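Local atomic coordinates of type I polyketide synthase PikAII (Streptomyces venezuelae, PDB entry 3QP9), a protein that forms part of a modular polyketide synthase as a C2-type ketoreductase domain, which probably epimerizes the alpha-substituent of the growing chain rather than reducing its beta-keto group. Residues 108-113 with 149-154; 271-276 with 311-316; 461-466 with 494-499; 347-352 with 398-403; 116-121 with 169-174. All blocks are in the same frame, centred on the assembly; numbering follows the deposited sequence.

Contact 1 of 5, residues 108-113 with 149-154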
# COMPACT_ATOMS: atom_id res chain seq x y z
N ASP A 108 -22.21 -6.38 18.18
CA ASP A 108 -21.90 -4.98 18.19
C ASP A 108 -20.67 -4.62 17.38
O ASP A 108 -20.60 -3.49 16.91
CB ASP A 108 -21.77 -4.45 19.61
CG ASP A 108 -23.13 -4.53 20.37
OD1 ASP A 108 -24.16 -4.37 19.73
OD2 ASP A 108 -23.12 -4.69 21.62
N GLY A 109 -19.76 -5.56 17.17
CA GLY A 109 -18.63 -5.29 16.29
C GLY A 109 -17.88 -6.56 15.98
O GLY A 109 -18.09 -7.60 16.62
N VAL A 110 -16.98 -6.46 15.02
CA VAL A 110 -16.09 -7.54 14.64
C VAL A 110 -14.66 -6.98 14.52
O VAL A 110 -14.44 -5.99 13.80
CB VAL A 110 -16.47 -8.12 13.25
CG1 VAL A 110 -15.55 -9.35 12.86
CG2 VAL A 110 -17.98 -8.57 13.23
N LEU A 111 -13.73 -7.64 15.22
CA LEU A 111 -12.34 -7.28 15.38
C LEU A 111 -11.56 -8.39 14.77
O LEU A 111 -11.52 -9.49 15.33
CB LEU A 111 -11.94 -7.21 16.84
CG LEU A 111 -10.54 -6.57 17.01
CD1 LEU A 111 -10.49 -5.22 16.37
CD2 LEU A 111 -10.23 -6.48 18.50
N SER A 112 -10.96 -8.15 13.63
CA SER A 112 -10.14 -9.19 12.99
C SER A 112 -8.70 -9.13 13.44
O SER A 112 -8.03 -8.06 13.25
CB SER A 112 -10.17 -9.02 11.52
OG SER A 112 -9.33 -9.97 10.89
N LEU A 113 -8.19 -10.21 14.04
CA LEU A 113 -6.71 -10.27 14.24
C LEU A 113 -6.03 -11.05 13.10
O LEU A 113 -4.89 -11.51 13.27
CB LEU A 113 -6.36 -10.87 15.64
CG LEU A 113 -7.06 -10.23 16.86
CD1 LEU A 113 -6.52 -10.80 18.19
CD2 LEU A 113 -6.90 -8.68 16.91
N ALA A 149 -22.79 -5.72 11.70
CA ALA A 149 -21.88 -4.98 12.60
C ALA A 149 -20.56 -4.49 11.93
O ALA A 149 -20.02 -5.21 11.08
CB ALA A 149 -21.53 -5.89 13.82
N PRO A 150 -20.01 -3.35 12.38
CA PRO A 150 -18.77 -2.88 11.73
C PRO A 150 -17.54 -3.78 11.98
O PRO A 150 -17.28 -4.20 13.13
CB PRO A 150 -18.53 -1.51 12.38
CG PRO A 150 -19.11 -1.65 13.76
CD PRO A 150 -20.29 -2.61 13.63
N LEU A 151 -16.81 -4.03 10.91
CA LEU A 151 -15.58 -4.80 10.95
C LEU A 151 -14.36 -3.90 11.26
O LEU A 151 -14.08 -2.97 10.47
CB LEU A 151 -15.26 -5.34 9.57
CG LEU A 151 -13.97 -6.21 9.38
CD1 LEU A 151 -13.73 -7.31 10.53
CD2 LEU A 151 -13.87 -6.88 8.00
N TRP A 152 -13.61 -4.23 12.27
CA TRP A 152 -12.33 -3.48 12.47
C TRP A 152 -11.12 -4.44 12.27
O TRP A 152 -11.11 -5.54 12.85
CB TRP A 152 -12.32 -2.90 13.85
CG TRP A 152 -13.23 -1.72 14.04
CD1 TRP A 152 -14.59 -1.76 14.34
CD2 TRP A 152 -12.88 -0.34 13.94
NE1 TRP A 152 -15.07 -0.48 14.49
CE2 TRP A 152 -14.03 0.41 14.26
CE3 TRP A 152 -11.66 0.33 13.72
CZ2 TRP A 152 -14.04 1.83 14.24
CZ3 TRP A 152 -11.64 1.71 13.73
CH2 TRP A 152 -12.81 2.46 14.05
N CYS A 153 -10.11 -4.03 11.48
CA CYS A 153 -8.93 -4.91 11.24
C CYS A 153 -7.75 -4.34 11.95
O CYS A 153 -7.42 -3.20 11.75
CB CYS A 153 -8.63 -5.06 9.73
SG CYS A 153 -9.95 -5.94 8.85
N VAL A 154 -7.13 -5.12 12.82
CA VAL A 154 -6.03 -4.64 13.62
C VAL A 154 -4.72 -5.19 13.09
O VAL A 154 -4.63 -6.39 12.80
CB VAL A 154 -6.26 -4.97 15.09
CG1 VAL A 154 -5.06 -4.57 15.96
CG2 VAL A 154 -7.55 -4.20 15.61
O HOH W 1 -6.09 -8.14 11.38
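Val110 and Leu151 meet as a pair on one side of two adjacent parallel strands, CG1 of Val110 lying 3.6 Å from CD1 of Leu151. Val110 holds this methyl anti to its backbone N (chi1 -177°), and the leucine turns its CD1 branch back to it. Ser112 and Cys153 lie on that side too, the CB of Ser112 against SG, while the Ser112 hydroxyl bonds to the backbone N of Leu114. On the reverse side are Leu111 and Trp152; there CD1 of Leu111 comes to 3.2 Å from CG2 of Val154, closer than carbon atoms normally come, so the exact distance is doubtful. The indole leans away, so Trp152 offers Leu111 its CB.

What sets these pairs is the backbone ladder. Val110 N donates to Pro150 O (3.0 Å), Ser112 N to Trp152 O (2.7 Å) and Val154 N to Ser112 O (3.1 Å), while Trp152 N returns a bond to Val110 O so short that its exact length is doubtful. A water donates to both Ser112 O and Val154 O, extending the link past the end of the ladder.

Strand 109-112 is bonded along its other edge to residues 51-55, and strand 151-156 has strand 190-196 beside it. Helix 130-144, which connects the two strands in a beta-alpha-beta unit, covers Leu151 and Ser112 through Leu138, whereas helix 202-212 packs on Trp152 and Val154.

Contact 2 of 5, residues 271-276 with 311-316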
# COMPACT_ATOMS: atom_id res chain seq x y z
N LEU A 271 16.72 9.90 -18.33
CA LEU A 271 18.04 9.72 -17.67
C LEU A 271 19.18 9.96 -18.64
O LEU A 271 20.17 10.67 -18.37
CB LEU A 271 18.09 8.27 -17.12
CG LEU A 271 17.23 8.04 -15.86
CD1 LEU A 271 16.91 6.60 -15.62
CD2 LEU A 271 18.11 8.53 -14.74
N ALA A 272 19.03 9.48 -19.84
CA ALA A 272 20.09 9.74 -20.86
C ALA A 272 20.22 11.23 -21.13
O ALA A 272 21.36 11.78 -21.13
CB ALA A 272 19.73 9.06 -22.11
N ARG A 273 19.09 11.87 -21.35
CA ARG A 273 19.14 13.30 -21.59
C ARG A 273 19.83 14.05 -20.46
O ARG A 273 20.58 14.98 -20.70
CB ARG A 273 17.78 13.93 -21.98
CG ARG A 273 17.34 13.58 -23.45
CD ARG A 273 16.08 14.37 -23.96
NE ARG A 273 15.71 13.91 -25.31
CZ ARG A 273 14.66 13.12 -25.55
NH1 ARG A 273 14.42 12.75 -26.81
NH2 ARG A 273 13.83 12.73 -24.56
N ASP A 274 19.58 13.66 -19.22
CA ASP A 274 20.06 14.37 -18.07
C ASP A 274 21.53 14.08 -17.79
O ASP A 274 22.18 14.72 -16.98
CB ASP A 274 19.22 13.95 -16.84
CG ASP A 274 17.83 14.63 -16.80
OD1 ASP A 274 17.56 15.58 -17.59
OD2 ASP A 274 17.02 14.21 -15.97
N GLY A 275 22.08 13.07 -18.45
CA GLY A 275 23.56 12.87 -18.35
C GLY A 275 23.93 11.47 -17.89
O GLY A 275 25.07 11.23 -17.67
N ALA A 276 22.97 10.52 -17.74
CA ALA A 276 23.35 9.19 -17.24
C ALA A 276 24.14 8.47 -18.36
O ALA A 276 23.68 8.37 -19.47
CB ALA A 276 22.13 8.35 -16.82
N ALA A 311 21.74 5.67 -27.20
CA ALA A 311 23.14 5.92 -27.57
C ALA A 311 23.25 7.35 -28.16
O ALA A 311 24.11 8.11 -27.72
CB ALA A 311 23.63 4.87 -28.56
N ASP A 312 22.36 7.71 -29.10
CA ASP A 312 22.32 9.12 -29.60
C ASP A 312 22.15 10.18 -28.50
O ASP A 312 22.66 11.34 -28.61
CB ASP A 312 21.24 9.32 -30.65
CG ASP A 312 21.65 8.72 -32.01
OD1 ASP A 312 22.86 8.60 -32.21
OD2 ASP A 312 20.76 8.42 -32.86
N LEU A 313 21.39 9.78 -27.45
CA LEU A 313 21.08 10.70 -26.33
C LEU A 313 22.21 10.71 -25.33
O LEU A 313 22.22 11.54 -24.38
CB LEU A 313 19.76 10.26 -25.66
CG LEU A 313 18.53 10.49 -26.51
CD1 LEU A 313 17.24 9.83 -25.82
CD2 LEU A 313 18.39 12.03 -26.80
N GLY A 314 23.14 9.77 -25.47
CA GLY A 314 24.35 9.82 -24.67
C GLY A 314 24.62 8.61 -23.76
O GLY A 314 25.56 8.63 -22.94
N ALA A 315 23.73 7.63 -23.74
CA ALA A 315 23.97 6.51 -22.78
C ALA A 315 24.24 5.21 -23.48
O ALA A 315 23.61 4.95 -24.48
CB ALA A 315 22.75 6.30 -21.87
N THR A 316 25.04 4.34 -22.90
CA THR A 316 25.09 3.01 -23.47
C THR A 316 24.17 2.17 -22.63
O THR A 316 24.24 2.23 -21.41
CB THR A 316 26.49 2.44 -23.80
OG1 THR A 316 26.72 1.10 -23.32
CG2 THR A 316 27.57 3.40 -23.57
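The guanidinium of Arg273 has one face laid against Leu313, whose CD1 sits over the centre of the group, 4.2 Å from Arg273 CZ. The other methyl of the leucine, CD2, works nearer the root of the group and touches Arg273 NE at 3.6 Å and Arg273 CG at 3.8 Å. One branched side chain thus serves both the flat end and the aliphatic stem of the arginine, by van der Waals contact alone. The stem makes this possible by running straight from CG to NE (chi2 -171°, chi3 -177°), which carries the guanidinium across the leucine.

Closer to the backbones the packing is between small groups. Ala272 CB rests on Leu313 CB at 3.7 Å and on Ala315 CB at 4.1 Å, and the methyl of Ala315 also comes within 3.3 Å of Ala276 O. No hydrogen bond links the two segments: Ala272 O and Leu313 O approach each other, but both are acceptors.

Each segment is the end of a helix closed by a Schellman motif, with Gly275 and Gly314 both adopting positive phi. In the first, Ala276 N reaches back to Leu271 O at 2.9 Å. Ala276 and Ala315 are the residues that follow these glycines, and both take part in the contact.

Both segments belong to the KR domain. Helices 262-274 and 304-313 finish side by side, and the chain runs on from them into strands 278-283 and 316-321, which are neighbours in the sheet; Thr316 bonds through its backbone to Gly277 and Leu279, and Ala315 packs on Leu279.

Contact 3 of 5, residues 461-466 with 494-499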
# COMPACT_ATOMS: atom_id res chain seq x y z
N LEU A 461 -14.14 12.45 -11.75
CA LEU A 461 -13.61 12.53 -10.38
C LEU A 461 -12.47 13.56 -10.21
O LEU A 461 -11.91 13.68 -9.14
CB LEU A 461 -13.10 11.18 -9.96
CG LEU A 461 -13.88 10.50 -8.85
CD1 LEU A 461 -14.04 9.04 -9.15
CD2 LEU A 461 -13.03 10.73 -7.57
N GLY A 462 -12.15 14.30 -11.25
CA GLY A 462 -11.12 15.32 -11.17
C GLY A 462 -9.67 14.84 -11.23
O GLY A 462 -8.80 15.58 -10.85
N LEU A 463 -9.41 13.64 -11.72
CA LEU A 463 -8.04 13.13 -11.90
C LEU A 463 -7.62 13.33 -13.37
O LEU A 463 -8.25 12.70 -14.28
CB LEU A 463 -7.91 11.64 -11.50
CG LEU A 463 -8.02 11.28 -10.00
CD1 LEU A 463 -7.94 9.81 -9.84
CD2 LEU A 463 -6.83 11.85 -9.21
N ARG A 464 -6.68 14.24 -13.59
CA ARG A 464 -6.20 14.60 -14.94
C ARG A 464 -4.94 13.79 -15.24
O ARG A 464 -3.95 13.94 -14.52
CB ARG A 464 -5.90 16.12 -15.04
CG ARG A 464 -5.68 16.60 -16.52
CD ARG A 464 -5.08 18.02 -16.81
NE ARG A 464 -5.98 19.12 -16.50
CZ ARG A 464 -6.75 19.74 -17.39
NH1 ARG A 464 -6.74 19.35 -18.67
NH2 ARG A 464 -7.55 20.74 -17.00
N PRO A 465 -4.95 12.92 -16.30
CA PRO A 465 -3.74 12.13 -16.56
C PRO A 465 -2.49 12.97 -16.67
O PRO A 465 -2.53 14.10 -17.21
CB PRO A 465 -4.01 11.46 -17.91
CG PRO A 465 -5.56 11.52 -18.07
CD PRO A 465 -6.14 12.33 -16.98
N LEU A 466 -1.41 12.42 -16.08
CA LEU A 466 -0.12 13.12 -15.99
C LEU A 466 0.60 13.12 -17.31
O LEU A 466 0.91 12.05 -17.84
CB LEU A 466 0.79 12.48 -14.91
CG LEU A 466 0.69 12.87 -13.44
CD1 LEU A 466 -0.62 13.54 -12.96
CD2 LEU A 466 1.39 11.89 -12.37
N SER A 494 -12.16 19.93 -5.84
CA SER A 494 -13.56 20.32 -5.85
C SER A 494 -14.45 19.20 -6.51
O SER A 494 -15.64 19.08 -6.18
CB SER A 494 -13.70 21.73 -6.47
OG SER A 494 -13.49 21.72 -7.89
N SER A 495 -13.86 18.35 -7.39
CA SER A 495 -14.58 17.20 -7.96
C SER A 495 -14.25 15.95 -7.21
O SER A 495 -15.12 15.13 -6.95
CB SER A 495 -14.26 16.98 -9.43
OG SER A 495 -14.69 18.15 -10.12
N PHE A 496 -12.99 15.82 -6.81
CA PHE A 496 -12.58 14.60 -6.16
C PHE A 496 -13.18 14.35 -4.78
O PHE A 496 -13.59 13.25 -4.49
CB PHE A 496 -11.04 14.49 -6.12
CG PHE A 496 -10.55 13.12 -5.63
CD1 PHE A 496 -10.13 12.14 -6.53
CD2 PHE A 496 -10.51 12.84 -4.24
CE1 PHE A 496 -9.71 10.87 -6.03
CE2 PHE A 496 -10.11 11.61 -3.71
CZ PHE A 496 -9.66 10.61 -4.60
N ALA A 497 -13.09 15.34 -3.88
CA ALA A 497 -13.51 15.16 -2.50
C ALA A 497 -15.01 14.84 -2.39
O ALA A 497 -15.36 13.94 -1.67
CB ALA A 497 -13.11 16.38 -1.62
N PRO A 498 -15.89 15.53 -3.15
CA PRO A 498 -17.32 15.03 -3.08
C PRO A 498 -17.46 13.60 -3.66
O PRO A 498 -18.17 12.77 -3.04
CB PRO A 498 -18.16 16.10 -3.84
CG PRO A 498 -17.25 17.40 -3.78
CD PRO A 498 -15.78 16.81 -3.85
N GLY A 499 -16.79 13.31 -4.79
CA GLY A 499 -16.90 11.97 -5.43
C GLY A 499 -16.36 10.87 -4.49
O GLY A 499 -16.92 9.78 -4.41
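Phe496 swings its ring toward Leu461 by placing CG anti to the backbone N (chi1 -171°), and Leu461 answers with an unusual first torsion of -113°, away from the staggered positions, that brings CD2 to 3.4 Å from Phe496 CD1. The methyl approaches the ring obliquely and also touches Phe496 CE1, at 3.7 Å. Leu463 adds a looser contact, its CG 4.2 Å from the same Phe496 CD1.

The backbone comes just as near. Leu461 O lies 3.2 Å from Phe496 CB, yet its approach to Phe496 N is too poorly angled to be a hydrogen bond, and no such bond joins the segments. Gly462 follows with positive phi (78°) and passes Ser495, whose CB is 3.9 Å from Gly462 N; the hydroxyl of Ser495 makes a weak bond to Asp492.

Other aromatic residues also meet the phenyl ring: Trp407 edge-to-face, and the rings of Trp493 and Phe500. Gly462 ends helix 453-460 in a Schellman motif, with two bonds back into its last turn. The contact thus joins a Schellman-closed helix end and its exit loop, through apolar groups, to the first turn of helix 493-501.

Contact 4 of 5, residues 347-352 with 398-403; sequences LHLPPT and VLFSSV
Leu349 packs on Phe400 side by side, and the leucine can be followed outward from its CB. That carbon leads to CG, set anti to the carbonyl carbon (chi1 -67°), and CG stands over one face of the phenyl ring, offset toward the rim, in a CH-pi contact 3.8 Å from the ring centroid. Of the methyls beyond it, CD2 continues along the ring to Phe400 CE2 at 3.6 Å. Helix 262-274 covers the leucine with Ala263 and Ala264, and Trp441 meets the Phe400 ring.

The two segments belong to neighbouring parallel strands, 343-348 and 396-402, within the Rossmann-type fold of the ketoreductase domain. His348 N donates to Val398 O (2.8 Å, 167° at the hydrogen), and Phe400 N donates to His348 O (3.1 Å). One residue earlier on the first strand, Leu347 faces Val398, and both point the same way from the sheet, CD2 of the leucine 3.6 Å from Val398 CB. On the reverse side, His348 CB and Leu399 CD2 are 4.1 Å apart, with Ala377 of helix 363-386 touching both residues. After His348 the chain leaves the strand: Leu349 N bonds to Thr257 OG1, and Pro350 puts its CD over the centre of the His348 ring while its CG passes 4.0 Å from Phe400 O.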
# COMPACT_ATOMS: atom_id res chain seq x y z
N LEU A 347 14.97 2.10 -11.06
CA LEU A 347 13.65 2.60 -11.27
C LEU A 347 12.80 1.39 -11.53
O LEU A 347 12.90 0.77 -12.57
CB LEU A 347 13.45 3.63 -12.43
CG LEU A 347 14.36 4.85 -12.26
CD1 LEU A 347 13.98 5.94 -13.34
CD2 LEU A 347 14.16 5.47 -10.89
N HIS A 348 12.01 1.03 -10.52
CA HIS A 348 11.20 -0.18 -10.62
C HIS A 348 9.75 0.07 -11.01
O HIS A 348 9.03 0.63 -10.22
CB HIS A 348 11.31 -1.08 -9.37
CG HIS A 348 10.59 -2.40 -9.55
ND1 HIS A 348 9.73 -2.92 -8.60
CD2 HIS A 348 10.59 -3.27 -10.59
CE1 HIS A 348 9.25 -4.08 -9.04
NE2 HIS A 348 9.74 -4.31 -10.25
N LEU A 349 9.34 -0.39 -12.20
CA LEU A 349 8.00 -0.10 -12.74
C LEU A 349 7.30 -1.42 -12.96
O LEU A 349 7.40 -1.99 -14.04
CB LEU A 349 8.04 0.72 -14.05
CG LEU A 349 8.57 2.16 -13.91
CD1 LEU A 349 10.13 2.18 -13.87
CD2 LEU A 349 8.01 3.06 -15.11
N PRO A 350 6.65 -1.95 -11.90
CA PRO A 350 5.98 -3.23 -12.04
C PRO A 350 4.81 -3.16 -12.97
O PRO A 350 4.23 -2.09 -13.15
CB PRO A 350 5.54 -3.58 -10.61
CG PRO A 350 5.49 -2.28 -9.89
CD PRO A 350 6.67 -1.51 -10.48
N PRO A 351 4.46 -4.31 -13.55
CA PRO A 351 3.41 -4.32 -14.56
C PRO A 351 2.06 -3.88 -14.03
O PRO A 351 1.74 -3.98 -12.82
CB PRO A 351 3.45 -5.78 -15.13
CG PRO A 351 4.06 -6.59 -14.08
CD PRO A 351 5.07 -5.65 -13.36
N THR A 352 1.26 -3.36 -14.93
CA THR A 352 -0.09 -3.02 -14.56
C THR A 352 -0.87 -4.34 -14.35
O THR A 352 -0.48 -5.40 -14.82
CB THR A 352 -0.64 -1.94 -15.52
OG1 THR A 352 -1.48 -1.04 -14.77
CG2 THR A 352 -1.34 -2.53 -16.65
N VAL A 398 13.82 3.07 -6.30
CA VAL A 398 12.69 3.83 -6.49
C VAL A 398 11.58 2.94 -6.96
O VAL A 398 11.64 2.34 -8.05
CB VAL A 398 12.92 4.98 -7.55
CG1 VAL A 398 11.67 5.85 -7.66
CG2 VAL A 398 14.15 5.75 -7.15
N LEU A 399 10.55 2.80 -6.12
CA LEU A 399 9.31 2.03 -6.44
C LEU A 399 8.18 2.88 -6.96
O LEU A 399 7.79 3.95 -6.37
CB LEU A 399 8.87 1.34 -5.12
CG LEU A 399 10.03 0.64 -4.40
CD1 LEU A 399 9.51 -0.12 -3.05
CD2 LEU A 399 10.68 -0.42 -5.34
N PHE A 400 7.61 2.43 -8.07
CA PHE A 400 6.42 3.08 -8.63
C PHE A 400 5.17 2.44 -8.03
O PHE A 400 4.84 1.32 -8.37
CB PHE A 400 6.41 2.97 -10.19
CG PHE A 400 7.26 4.04 -10.88
CD1 PHE A 400 8.48 4.41 -10.40
CD2 PHE A 400 6.80 4.69 -12.04
CE1 PHE A 400 9.23 5.39 -11.04
CE2 PHE A 400 7.55 5.70 -12.68
CZ PHE A 400 8.72 6.06 -12.20
N SER A 401 4.50 3.20 -7.14
CA SER A 401 3.29 2.78 -6.52
C SER A 401 2.15 3.61 -7.12
O SER A 401 2.28 4.20 -8.22
CB SER A 401 3.47 2.99 -5.00
OG SER A 401 2.29 2.83 -4.21
N SER A 402 1.04 3.71 -6.41
CA SER A 402 -0.20 4.22 -7.03
C SER A 402 -1.05 4.89 -5.97
O SER A 402 -1.08 4.43 -4.84
CB SER A 402 -0.97 3.05 -7.64
OG SER A 402 -2.33 3.37 -7.79
N VAL A 403 -1.77 5.93 -6.36
CA VAL A 403 -2.77 6.52 -5.50
C VAL A 403 -3.83 5.46 -4.98
O VAL A 403 -4.54 5.78 -4.03
CB VAL A 403 -3.49 7.74 -6.16
CG1 VAL A 403 -2.50 8.92 -6.48
CG2 VAL A 403 -4.27 7.34 -7.48

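Contact 5 of 5, residues 116-121 with 169-174; sequences WDESAH and SPAQAM
An N-capped helix start is the element at issue here: Ser169 caps helix 170-185, its OG accepting from Gln172 N at 3.0 Å, and Glu118 reaches in from a loop to hold the capping serine. The hydroxyl of Ser169 donates to Glu118 OE2 at 2.9 Å, using the syn lone pair of that oxygen. Gln172 NE2 donates to the same OE2 at 3.2 Å, nearly straight at 172°, but from above the carboxylate plane; OE2 lies almost in the plane of the amide, although the carboxylate and amide planes stand 75° apart. Two donors thus grip one oxygen from different directions. A bend at chi2 (-96°) folds the Glu118 chain toward the helix. OE1 has no polar partner in the model and lies 3.7 Å from Ala171 CB.

The other end of the amide is fixed as well. Gln172 OE1 accepts from the backbone N of His156 and lies 3.8 Å from Trp116 CD1, while the indole of Trp116 meets the His156 ring edge-to-face.

Behind Glu118 the loop is braced by Asp117, whose OD1 takes both the hydroxyl (2.6 Å) and the backbone N of Ser119, the latter bond forming an Asx turn. The carboxylate near the first turn would probably be favoured by the helix dipole. Altogether this is an N-capped helix start whose capping serine is bonded to a glutamate of a separate loop.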
# COMPACT_ATOMS: atom_id res chain seq x y z
N TRP A 116 -2.32 -10.80 11.65
CA TRP A 116 -1.17 -11.21 12.45
C TRP A 116 -0.57 -12.49 11.95
O TRP A 116 0.58 -12.76 12.26
CB TRP A 116 -1.48 -11.37 13.94
CG TRP A 116 -1.94 -10.11 14.56
CD1 TRP A 116 -2.16 -8.89 13.93
CD2 TRP A 116 -2.27 -9.93 15.92
NE1 TRP A 116 -2.61 -7.96 14.86
CE2 TRP A 116 -2.70 -8.59 16.08
CE3 TRP A 116 -2.27 -10.78 17.02
CZ2 TRP A 116 -3.12 -8.10 17.29
CZ3 TRP A 116 -2.71 -10.29 18.23
CH2 TRP A 116 -3.07 -8.95 18.37
N ASP A 117 -1.32 -13.21 11.13
CA ASP A 117 -0.79 -14.38 10.51
C ASP A 117 0.12 -14.02 9.32
O ASP A 117 -0.31 -13.92 8.18
CB ASP A 117 -1.90 -15.35 10.09
CG ASP A 117 -1.35 -16.72 9.61
OD1 ASP A 117 -0.12 -16.89 9.45
OD2 ASP A 117 -2.17 -17.66 9.43
N GLU A 118 1.40 -13.97 9.59
CA GLU A 118 2.39 -13.69 8.55
C GLU A 118 2.95 -14.89 7.82
O GLU A 118 3.89 -14.76 7.02
CB GLU A 118 3.55 -12.96 9.19
CG GLU A 118 3.09 -11.87 10.05
CD GLU A 118 3.11 -10.53 9.29
OE1 GLU A 118 2.49 -10.45 8.17
OE2 GLU A 118 3.81 -9.64 9.82
N SER A 119 2.38 -16.05 8.08
CA SER A 119 2.89 -17.28 7.49
C SER A 119 2.74 -17.28 5.98
O SER A 119 1.83 -16.70 5.45
CB SER A 119 2.18 -18.52 8.11
OG SER A 119 0.84 -18.56 7.67
N ALA A 120 3.64 -17.98 5.31
CA ALA A 120 3.50 -18.26 3.87
C ALA A 120 2.27 -19.06 3.47
O ALA A 120 1.85 -20.02 4.13
CB ALA A 120 4.75 -18.99 3.35
N HIS A 121 1.69 -18.66 2.35
CA HIS A 121 0.58 -19.41 1.79
C HIS A 121 1.13 -20.37 0.73
O HIS A 121 1.90 -19.95 -0.14
CB HIS A 121 -0.45 -18.48 1.21
CG HIS A 121 -1.65 -19.16 0.65
ND1 HIS A 121 -2.87 -19.16 1.29
CD2 HIS A 121 -1.83 -19.83 -0.51
CE1 HIS A 121 -3.75 -19.81 0.55
NE2 HIS A 121 -3.15 -20.23 -0.55
N SER A 169 6.31 -4.57 9.70
CA SER A 169 5.56 -5.58 8.87
C SER A 169 4.92 -5.02 7.61
O SER A 169 3.76 -4.66 7.61
CB SER A 169 4.52 -6.30 9.65
OG SER A 169 3.82 -7.03 8.65
N PRO A 170 5.70 -4.89 6.53
CA PRO A 170 5.23 -4.31 5.35
C PRO A 170 4.12 -5.21 4.81
O PRO A 170 3.17 -4.72 4.17
CB PRO A 170 6.50 -4.35 4.47
CG PRO A 170 7.36 -5.43 5.16
CD PRO A 170 7.16 -5.01 6.50
N ALA A 171 4.18 -6.50 5.13
CA ALA A 171 3.06 -7.31 4.67
C ALA A 171 1.72 -6.93 5.27
O ALA A 171 0.69 -6.97 4.56
CB ALA A 171 3.32 -8.84 4.89
N GLN A 172 1.70 -6.53 6.53
CA GLN A 172 0.39 -6.11 7.15
C GLN A 172 -0.13 -4.80 6.54
O GLN A 172 -1.32 -4.54 6.59
CB GLN A 172 0.50 -6.06 8.68
CG GLN A 172 0.64 -7.47 9.32
CD GLN A 172 0.58 -7.43 10.79
OE1 GLN A 172 -0.29 -6.76 11.35
NE2 GLN A 172 1.48 -8.23 11.47
N ALA A 173 0.76 -3.91 6.05
CA ALA A 173 0.25 -2.70 5.33
C ALA A 173 -0.63 -3.09 4.16
O ALA A 173 -1.38 -2.25 3.73
CB ALA A 173 1.43 -1.80 4.79
N MET A 174 -0.54 -4.35 3.62
CA MET A 174 -1.43 -4.75 2.46
C MET A 174 -2.87 -4.86 2.91
O MET A 174 -3.79 -4.61 2.13
CB MET A 174 -1.01 -6.08 1.81
CG MET A 174 0.42 -6.02 1.35
SD MET A 174 0.90 -7.22 0.14
CE MET A 174 0.99 -8.64 1.25

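Contacts 1 and 4 are buried pairings of parallel strands held by backbone ladders and apolar side chains; their centres are about 32 Å apart, on opposite sides of the chain's centre. Contacts 2 and 3 are only partly buried, contact 2 being the one farthest from the chain's centre, and have no hydrogen bond across them: each sets a Schellman-closed helix end against another helix. Contact 5, also buried, is the polar exception, ruled by a carboxylate. It touches contact 1, where Val154 O approaches Trp116 NE1, and helix 170-185 follows strand 151-156 in the chain. Contacts 2 and 4 share the KR domain and meet through Leu271 and Leu347.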